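Local structure of separin (Saccharomyces cerevisiae, 5U1T) at residues 191-203 with 239-253. The protein cleaves the cohesin subunit MCD1/SCC1 at the onset of anaphase as a caspase-like cysteine protease, and is kept inactive by securin for most of the cell cycle. Sequence-based numbering, arbitrary orientation.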
ATOM      1  N   VAL A 191       8.961 -81.593  16.339  1.00 83.10           N
ATOM      2  CA  VAL A 191       7.581 -81.365  16.754  1.00 82.59           C
ATOM      3  C   VAL A 191       7.110 -79.942  16.438  1.00 83.69           C
ATOM      4  O   VAL A 191       6.041 -79.755  15.855  1.00 80.16           O
ATOM      5  CB  VAL A 191       7.401 -81.639  18.269  1.00 81.23           C
ATOM      6  CG1 VAL A 191       8.593 -81.130  19.047  1.00 84.15           C
ATOM      7  CG2 VAL A 191       6.125 -80.994  18.784  1.00 82.90           C
ATOM      8  N   LEU A 192       7.914 -78.948  16.815  1.00 85.80           N
ATOM      9  CA  LEU A 192       7.571 -77.539  16.604  1.00 77.13           C
ATOM     10  C   LEU A 192       7.312 -77.223  15.140  1.00 78.68           C
ATOM     11  O   LEU A 192       6.317 -76.578  14.796  1.00 76.16           O
ATOM     12  CB  LEU A 192       8.681 -76.642  17.137  1.00 73.13           C
ATOM     13  CG  LEU A 192       8.758 -76.618  18.661  1.00 80.04           C
ATOM     14  CD1 LEU A 192       9.821 -75.638  19.134  1.00 80.73           C
ATOM     15  CD2 LEU A 192       7.399 -76.270  19.232  1.00 75.43           C
ATOM     16  N   PHE A 193       8.210 -77.690  14.282  1.00 76.22           N
ATOM     17  CA  PHE A 193       8.018 -77.563  12.848  1.00 75.77           C
ATOM     18  C   PHE A 193       6.781 -78.323  12.381  1.00 82.48           C
ATOM     19  O   PHE A 193       5.936 -77.750  11.679  1.00 84.14           O
ATOM     20  CB  PHE A 193       9.257 -78.043  12.105  1.00 77.14           C
ATOM     21  CG  PHE A 193      10.417 -77.101  12.217  1.00 82.13           C
ATOM     22  CD1 PHE A 193      11.307 -77.197  13.277  1.00 83.07           C
ATOM     23  CD2 PHE A 193      10.611 -76.100  11.278  1.00 80.06           C
ATOM     24  CE1 PHE A 193      12.378 -76.311  13.390  1.00 81.07           C
ATOM     25  CE2 PHE A 193      11.682 -75.218  11.388  1.00 76.07           C
ATOM     26  CZ  PHE A 193      12.563 -75.328  12.444  1.00 76.22           C
ATOM     27  N   GLY A 194       6.673 -79.598  12.776  1.00 83.59           N
ATOM     28  CA  GLY A 194       5.477 -80.389  12.524  1.00 80.91           C
ATOM     29  C   GLY A 194       4.185 -79.647  12.839  1.00 79.43           C
ATOM     30  O   GLY A 194       3.322 -79.495  11.980  1.00 82.48           O
ATOM     31  N   LEU A 195       4.063 -79.169  14.073  1.00 75.54           N
ATOM     32  CA  LEU A 195       2.897 -78.406  14.502  1.00 80.24           C
ATOM     33  C   LEU A 195       2.594 -77.235  13.568  1.00 89.81           C
ATOM     34  O   LEU A 195       1.438 -77.021  13.174  1.00 90.95           O
ATOM     35  CB  LEU A 195       3.102 -77.888  15.931  1.00 84.17           C
ATOM     36  CG  LEU A 195       3.025 -78.890  17.087  1.00 81.89           C
ATOM     37  CD1 LEU A 195       3.730 -78.355  18.320  1.00 81.87           C
ATOM     38  CD2 LEU A 195       1.577 -79.194  17.415  1.00 86.15           C
ATOM     39  N   LYS A 196       3.631 -76.472  13.217  1.00 87.34           N
ATOM     40  CA  LYS A 196       3.468 -75.310  12.350  1.00 83.71           C
ATOM     41  C   LYS A 196       3.023 -75.714  10.943  1.00 82.98           C
ATOM     42  O   LYS A 196       2.161 -75.058  10.351  1.00 84.43           O
ATOM     43  CB  LYS A 196       4.771 -74.509  12.270  1.00 80.18           C
ATOM     44  CG  LYS A 196       4.672 -73.241  11.408  1.00 71.48           C
ATOM     45  CD  LYS A 196       3.619 -72.297  11.938  1.00 66.98           C
ATOM     46  CE  LYS A 196       3.959 -71.790  13.325  1.00 67.66           C
ATOM     47  NZ  LYS A 196       2.974 -70.781  13.819  1.00 69.37           N
ATOM     48  N   PHE A 197       3.624 -76.785  10.419  1.00 80.17           N
ATOM     49  CA  PHE A 197       3.342 -77.273   9.069  1.00 81.73           C
ATOM     50  C   PHE A 197       1.909 -77.769   8.916  1.00 87.48           C
ATOM     51  O   PHE A 197       1.258 -77.508   7.897  1.00 86.65           O
ATOM     52  CB  PHE A 197       4.315 -78.394   8.689  1.00 79.35           C
ATOM     53  CG  PHE A 197       3.857 -79.231   7.521  1.00 83.90           C
ATOM     54  CD1 PHE A 197       4.045 -78.794   6.219  1.00 84.05           C
ATOM     55  CD2 PHE A 197       3.247 -80.463   7.726  1.00 84.60           C
ATOM     56  CE1 PHE A 197       3.623 -79.567   5.146  1.00 88.30           C
ATOM     57  CE2 PHE A 197       2.829 -81.231   6.660  1.00 88.57           C
ATOM     58  CZ  PHE A 197       3.020 -80.787   5.369  1.00 88.89           C
ATOM     59  N   LEU A 198       1.428 -78.502   9.918  1.00 89.32           N
ATOM     60  CA  LEU A 198       0.033 -78.944   9.926  1.00 93.37           C
ATOM     61  C   LEU A 198      -0.875 -77.723   9.971  1.00 88.65           C
ATOM     62  O   LEU A 198      -1.830 -77.620   9.195  1.00 89.11           O
ATOM     63  CB  LEU A 198      -0.259 -79.883  11.108  1.00 91.58           C
ATOM     64  CG  LEU A 198       0.484 -81.222  11.092  1.00 88.52           C
ATOM     65  CD1 LEU A 198       0.046 -82.132  12.240  1.00 88.79           C
ATOM     66  CD2 LEU A 198       0.310 -81.918   9.751  1.00 86.22           C
ATOM     67  N   GLN A 199      -0.560 -76.797  10.873  1.00 88.87           N
ATOM     68  CA  GLN A 199      -1.326 -75.565  11.006  1.00 90.73           C
ATOM     69  C   GLN A 199      -1.442 -74.836   9.667  1.00 88.34           C
ATOM     70  O   GLN A 199      -2.536 -74.451   9.270  1.00 89.97           O
ATOM     71  CB  GLN A 199      -0.692 -74.657  12.058  1.00 86.56           C
ATOM     72  CG  GLN A 199      -1.278 -73.251  12.115  1.00 88.26           C
ATOM     73  CD  GLN A 199      -0.302 -72.237  12.696  1.00 85.46           C
ATOM     74  OE1 GLN A 199       0.667 -72.601  13.368  1.00 85.81           O
ATOM     75  NE2 GLN A 199      -0.543 -70.964  12.427  1.00 84.79           N
ATOM     76  N   TYR A 200      -0.327 -74.680   8.956  1.00 85.99           N
ATOM     77  CA  TYR A 200      -0.334 -73.908   7.708  1.00 89.40           C
ATOM     78  C   TYR A 200      -1.203 -74.579   6.650  1.00 85.19           C
ATOM     79  O   TYR A 200      -2.022 -73.924   5.999  1.00 90.89           O
ATOM     80  CB  TYR A 200       1.090 -73.702   7.164  1.00 82.64           C
ATOM     81  CG  TYR A 200       1.848 -72.545   7.794  1.00 76.90           C
ATOM     82  CD1 TYR A 200       1.256 -71.744   8.760  1.00 75.25           C
ATOM     83  CD2 TYR A 200       3.157 -72.253   7.415  1.00 74.40           C
ATOM     84  CE1 TYR A 200       1.948 -70.692   9.339  1.00 75.19           C
ATOM     85  CE2 TYR A 200       3.854 -71.204   7.985  1.00 68.29           C
ATOM     86  CZ  TYR A 200       3.243 -70.427   8.948  1.00 71.71           C
ATOM     87  OH  TYR A 200       3.923 -69.380   9.524  1.00 67.00           O
ATOM     88  N   ILE A 201      -1.026 -75.883   6.499  1.00 85.90           N
ATOM     89  CA  ILE A 201      -1.773 -76.664   5.519  1.00 93.47           C
ATOM     90  C   ILE A 201      -3.297 -76.595   5.743  1.00 95.37           C
ATOM     91  O   ILE A 201      -4.074 -76.573   4.781  1.00 89.81           O
ATOM     92  CB  ILE A 201      -1.288 -78.130   5.523  1.00 92.41           C
ATOM     93  CG1 ILE A 201      -0.004 -78.236   4.694  1.00 92.73           C
ATOM     94  CG2 ILE A 201      -2.353 -79.061   4.998  1.00 90.77           C
ATOM     95  CD1 ILE A 201       0.207 -79.570   4.053  1.00 92.87           C
ATOM     96  N   LYS A 202      -3.718 -76.537   7.004  1.00 94.56           N
ATOM     97  CA  LYS A 202      -5.120 -76.266   7.322  1.00 93.71           C
ATOM     98  C   LYS A 202      -5.448 -74.815   7.006  1.00 94.65           C
ATOM     99  O   LYS A 202      -6.457 -74.518   6.366  1.00 94.81           O
ATOM    100  CB  LYS A 202      -5.418 -76.562   8.797  1.00 98.20           C
ATOM    101  CG  LYS A 202      -6.890 -76.411   9.195  1.00100.51           C
ATOM    102  CD  LYS A 202      -7.509 -77.758   9.556  1.00101.57           C
ATOM    103  CE  LYS A 202      -8.982 -77.618   9.917  1.00106.49           C
ATOM    104  NZ  LYS A 202      -9.662 -78.947  10.089  1.00106.81           N
ATOM    105  N   GLN A 203      -4.574 -73.920   7.452  1.00 90.96           N
ATOM    106  CA  GLN A 203      -4.797 -72.487   7.353  1.00 90.44           C
ATOM    107  C   GLN A 203      -4.929 -72.002   5.926  1.00 91.21           C
ATOM    108  O   GLN A 203      -5.682 -71.065   5.631  1.00 92.04           O
ATOM    109  CB  GLN A 203      -3.646 -71.746   8.018  1.00 91.14           C
ATOM    110  CG  GLN A 203      -3.938 -70.304   8.373  1.00 90.22           C
ATOM    111  CD  GLN A 203      -3.007 -69.834   9.460  1.00 91.64           C
ATOM    112  OE1 GLN A 203      -2.453 -70.661  10.193  1.00 91.19           O
ATOM    113  NE2 GLN A 203      -2.807 -68.519   9.568  1.00 89.46           N
ATOM    114  N   LEU A 239       7.352 -73.972  22.409  1.00 92.54           N
ATOM    115  CA  LEU A 239       6.286 -74.980  22.263  1.00 90.86           C
ATOM    116  C   LEU A 239       4.878 -74.458  22.491  1.00 89.13           C
ATOM    117  O   LEU A 239       3.981 -74.723  21.686  1.00 87.96           O
ATOM    118  CB  LEU A 239       6.535 -76.162  23.211  1.00 94.13           C
ATOM    119  CG  LEU A 239       5.672 -77.450  23.204  1.00 89.27           C
ATOM    120  CD1 LEU A 239       4.393 -77.327  24.022  1.00 87.29           C
ATOM    121  CD2 LEU A 239       5.347 -77.942  21.795  1.00 84.68           C
ATOM    122  N   ASN A 240       4.684 -73.724  23.584  1.00 88.87           N
ATOM    123  CA  ASN A 240       3.371 -73.161  23.873  1.00 91.46           C
ATOM    124  C   ASN A 240       2.839 -72.341  22.711  1.00 93.21           C
ATOM    125  O   ASN A 240       1.711 -72.551  22.269  1.00 90.63           O
ATOM    126  CB  ASN A 240       3.409 -72.300  25.128  1.00 93.34           C
ATOM    127  CG  ASN A 240       2.022 -71.903  25.592  1.00 94.77           C
ATOM    128  OD1 ASN A 240       1.283 -72.722  26.140  1.00 96.89           O
ATOM    129  ND2 ASN A 240       1.662 -70.638  25.378  1.00 98.77           N
ATOM    130  N   SER A 241       3.662 -71.419  22.216  1.00 94.48           N
ATOM    131  CA  SER A 241       3.278 -70.571  21.092  1.00 88.44           C
ATOM    132  C   SER A 241       2.838 -71.413  19.892  1.00 84.07           C
ATOM    133  O   SER A 241       1.745 -71.212  19.350  1.00 90.05           O
ATOM    134  CB  SER A 241       4.437 -69.642  20.707  1.00 90.46           C
ATOM    135  OG  SER A 241       4.030 -68.629  19.793  1.00 86.95           O
ATOM    136  N   PHE A 242       3.673 -72.377  19.509  1.00 78.39           N
ATOM    137  CA  PHE A 242       3.412 -73.210  18.339  1.00 85.64           C
ATOM    138  C   PHE A 242       2.108 -73.998  18.420  1.00 91.56           C
ATOM    139  O   PHE A 242       1.311 -73.986  17.475  1.00 88.41           O
ATOM    140  CB  PHE A 242       4.563 -74.177  18.127  1.00 78.49           C
ATOM    141  CG  PHE A 242       5.728 -73.568  17.435  1.00 74.91           C
ATOM    142  CD1 PHE A 242       6.717 -72.925  18.154  1.00 78.84           C
ATOM    143  CD2 PHE A 242       5.839 -73.634  16.060  1.00 74.31           C
ATOM    144  CE1 PHE A 242       7.801 -72.362  17.513  1.00 73.99           C
ATOM    145  CE2 PHE A 242       6.918 -73.069  15.416  1.00 68.36           C
ATOM    146  CZ  PHE A 242       7.899 -72.435  16.144  1.00 72.57           C
ATOM    147  N   TYR A 243       1.913 -74.688  19.543  1.00 93.44           N
ATOM    148  CA  TYR A 243       0.735 -75.523  19.760  1.00 97.14           C
ATOM    149  C   TYR A 243      -0.527 -74.671  19.728  1.00 96.86           C
ATOM    150  O   TYR A 243      -1.525 -75.059  19.120  1.00 94.99           O
ATOM    151  CB  TYR A 243       0.850 -76.287  21.095  1.00 98.45           C
ATOM    152  CG  TYR A 243      -0.389 -77.075  21.521  1.00103.45           C
ATOM    153  CD1 TYR A 243      -1.408 -76.475  22.265  1.00104.06           C
ATOM    154  CD2 TYR A 243      -0.528 -78.424  21.206  1.00101.72           C
ATOM    155  CE1 TYR A 243      -2.534 -77.192  22.665  1.00104.36           C
ATOM    156  CE2 TYR A 243      -1.653 -79.146  21.602  1.00103.80           C
ATOM    157  CZ  TYR A 243      -2.654 -78.528  22.330  1.00107.47           C
ATOM    158  OH  TYR A 243      -3.772 -79.242  22.729  1.00103.83           O
ATOM    159  N   LEU A 244      -0.478 -73.510  20.376  1.00 92.30           N
ATOM    160  CA  LEU A 244      -1.617 -72.602  20.382  1.00 85.94           C
ATOM    161  C   LEU A 244      -2.062 -72.270  18.964  1.00 90.77           C
ATOM    162  O   LEU A 244      -3.247 -72.314  18.656  1.00 95.50           O
ATOM    163  CB  LEU A 244      -1.285 -71.314  21.137  1.00 88.19           C
ATOM    164  CG  LEU A 244      -1.181 -71.396  22.661  1.00 93.47           C
ATOM    165  CD1 LEU A 244      -0.994 -70.001  23.258  1.00 83.89           C
ATOM    166  CD2 LEU A 244      -2.396 -72.106  23.263  1.00 87.53           C
ATOM    167  N   SER A 245      -1.108 -71.944  18.099  1.00 91.91           N
ATOM    168  CA  SER A 245      -1.422 -71.644  16.709  1.00 87.08           C
ATOM    169  C   SER A 245      -1.911 -72.889  15.977  1.00 89.85           C
ATOM    170  O   SER A 245      -2.763 -72.805  15.097  1.00 88.24           O
ATOM    171  CB  SER A 245      -0.204 -71.061  16.003  1.00 84.91           C
ATOM    172  OG  SER A 245       0.220 -69.885  16.656  1.00 91.59           O
ATOM    173  N   TYR A 246      -1.464 -74.035  16.451  1.00 93.87           N
ATOM    174  CA  TYR A 246      -1.866 -75.287  15.864  1.00 95.10           C
ATOM    175  C   TYR A 246      -3.264 -75.608  16.319  1.00 98.48           C
ATOM    176  O   TYR A 246      -4.097 -75.999  15.524  1.00 95.51           O
ATOM    177  CB  TYR A 246      -0.925 -76.399  16.292  1.00 95.37           C
ATOM    178  CG  TYR A 246      -1.474 -77.786  16.070  1.00 98.24           C
ATOM    179  CD1 TYR A 246      -1.441 -78.373  14.825  1.00 96.68           C
ATOM    180  CD2 TYR A 246      -2.018 -78.507  17.113  1.00 98.70           C
ATOM    181  CE1 TYR A 246      -1.939 -79.639  14.624  1.00 99.71           C
ATOM    182  CE2 TYR A 246      -2.518 -79.772  16.921  1.00100.98           C
ATOM    183  CZ  TYR A 246      -2.476 -80.332  15.676  1.00103.22           C
ATOM    184  OH  TYR A 246      -2.970 -81.594  15.485  1.00104.07           O
ATOM    185  N   SER A 247      -3.508 -75.429  17.608  1.00 97.83           N
ATOM    186  CA  SER A 247      -4.807 -75.706  18.198  1.00102.52           C
ATOM    187  C   SER A 247      -5.934 -75.043  17.438  1.00106.05           C
ATOM    188  O   SER A 247      -6.888 -75.687  17.027  1.00110.89           O
ATOM    189  CB  SER A 247      -4.843 -75.210  19.636  1.00104.09           C
ATOM    190  OG  SER A 247      -4.015 -75.988  20.462  1.00102.39           O
ATOM    191  N   MET A 248      -5.776 -73.756  17.219  1.00101.95           N
ATOM    192  CA  MET A 248      -6.735 -72.950  16.521  1.00 97.72           C
ATOM    193  C   MET A 248      -7.336 -73.569  15.289  1.00100.08           C
ATOM    194  O   MET A 248      -8.539 -73.557  15.114  1.00101.99           O
ATOM    195  CB  MET A 248      -6.051 -71.676  16.111  1.00 95.65           C
ATOM    196  CG  MET A 248      -5.849 -70.750  17.272  1.00 97.42           C
ATOM    197  SD  MET A 248      -7.315 -69.745  17.429  1.00116.77           S
ATOM    198  CE  MET A 248      -7.125 -69.226  19.125  1.00105.76           C
ATOM    199  N   LEU A 249      -6.506 -74.076  14.407  1.00 97.03           N
ATOM    200  CA  LEU A 249      -7.024 -74.655  13.197  1.00104.94           C
ATOM    201  C   LEU A 249      -7.527 -76.072  13.415  1.00109.23           C
ATOM    202  O   LEU A 249      -8.272 -76.584  12.594  1.00106.31           O
ATOM    203  CB  LEU A 249      -5.978 -74.613  12.092  1.00 97.78           C
ATOM    204  CG  LEU A 249      -5.866 -73.249  11.433  1.00 94.45           C
ATOM    205  CD1 LEU A 249      -5.345 -72.248  12.442  1.00 92.76           C
ATOM    206  CD2 LEU A 249      -4.979 -73.300  10.206  1.00 92.83           C
ATOM    207  N   TYR A 250      -7.156 -76.708  14.520  1.00110.52           N
ATOM    208  CA  TYR A 250      -7.611 -78.080  14.708  1.00114.04           C
ATOM    209  C   TYR A 250      -8.517 -78.283  15.930  1.00118.35           C
ATOM    210  O   TYR A 250      -8.809 -79.422  16.314  1.00118.70           O
ATOM    211  CB  TYR A 250      -6.410 -79.011  14.827  1.00111.45           C
ATOM    212  CG  TYR A 250      -5.596 -79.139  13.566  1.00107.75           C
ATOM    213  CD1 TYR A 250      -4.629 -78.198  13.239  1.00101.36           C
ATOM    214  CD2 TYR A 250      -5.784 -80.209  12.711  1.00105.11           C
ATOM    215  CE1 TYR A 250      -3.879 -78.321  12.096  1.00 95.81           C
ATOM    216  CE2 TYR A 250      -5.037 -80.337  11.567  1.00101.52           C
ATOM    217  CZ  TYR A 250      -4.086 -79.394  11.264  1.00 94.39           C
ATOM    218  OH  TYR A 250      -3.344 -79.534  10.121  1.00 93.07           O
ATOM    219  N   ASP A 251      -8.939 -77.187  16.554  1.00118.31           N
ATOM    220  CA  ASP A 251      -9.911 -77.267  17.639  1.00118.07           C
ATOM    221  C   ASP A 251     -11.208 -77.811  17.077  1.00120.07           C
ATOM    222  O   ASP A 251     -11.706 -77.325  16.060  1.00120.86           O
ATOM    223  CB  ASP A 251     -10.138 -75.896  18.294  1.00115.05           C
ATOM    224  CG  ASP A 251      -9.408 -75.755  19.629  1.00118.39           C
ATOM    225  OD1 ASP A 251      -8.652 -76.683  20.007  1.00114.43           O
ATOM    226  OD2 ASP A 251      -9.588 -74.706  20.290  1.00123.15           O
ATOM    227  N   GLY A 252     -11.743 -78.829  17.737  1.00120.84           N
ATOM    228  CA  GLY A 252     -12.953 -79.475  17.270  1.00119.42           C
ATOM    229  C   GLY A 252     -12.657 -80.510  16.198  1.00122.78           C
ATOM    230  O   GLY A 252     -13.456 -80.696  15.279  1.00126.20           O
ATOM    231  N   LEU A 253     -11.504 -81.172  16.318  1.00123.93           N
ATOM    232  CA  LEU A 253     -11.075 -82.226  15.394  1.00122.59           C
ATOM    233  C   LEU A 253     -10.251 -83.254  16.171  1.00121.88           C
ATOM    234  O   LEU A 253     -10.321 -83.291  17.401  1.00121.89           O
ATOM    235  CB  LEU A 253     -10.266 -81.642  14.229  1.00117.41           C
ATOM    236  CG  LEU A 253     -11.046 -80.789  13.217  1.00115.88           C
ATOM    237  CD1 LEU A 253     -10.501 -79.358  13.118  1.00114.69           C
ATOM    238  CD2 LEU A 253     -11.088 -81.464  11.853  1.00110.49           C
TER
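Leu239 opens the contact by meeting Leu192 with methyl against methyl, CD2 to CD2 at 3.7 Å. One turn on, the Phe242 ring is covered on one face by Leu192, whose CB stands over the ring centre, 4.1 Å from the centroid and 3° off the normal; Lys196 CE approaches the same ring obliquely, and Leu154 of helix 146-158 adds to its surroundings. Leu239, Phe242, Tyr243 and Tyr246 form the hole that receives Leu195 as a knob, its CD1 reaching Leu239 CD2. Ser245 CB packs against the Gln199 amide, 3.2 Å from OE1, which accepts a hydrogen bond from Lys196 NZ; that ammonium also forms a salt bridge with Asp160. The Tyr246 ring takes Leu195 CD2 over one face, 3.9 Å from the centroid, and Tyr250 CB on the opposite face, while Tyr246 OH is hydrogen-bonded to Ile256 N. Leu249 and Lys202 slide past each other in opposite directions, CB to CG at 3.5 Å. Tyr250 OH donates to Leu198 O (2.6 Å) from above the carbonyl plane, 66° out of it, and Lys202 CD lies over the Tyr250 ring. Lys202 NZ and the Leu253 methyls meet tip to tip without bonding. With helix axes 8.6 Å apart at 30°, apolar side chains and ring faces probably hold this near-parallel pair; Tyr250 OH adds a second donor to Leu198 O without replacing its helical bond from Lys202 N.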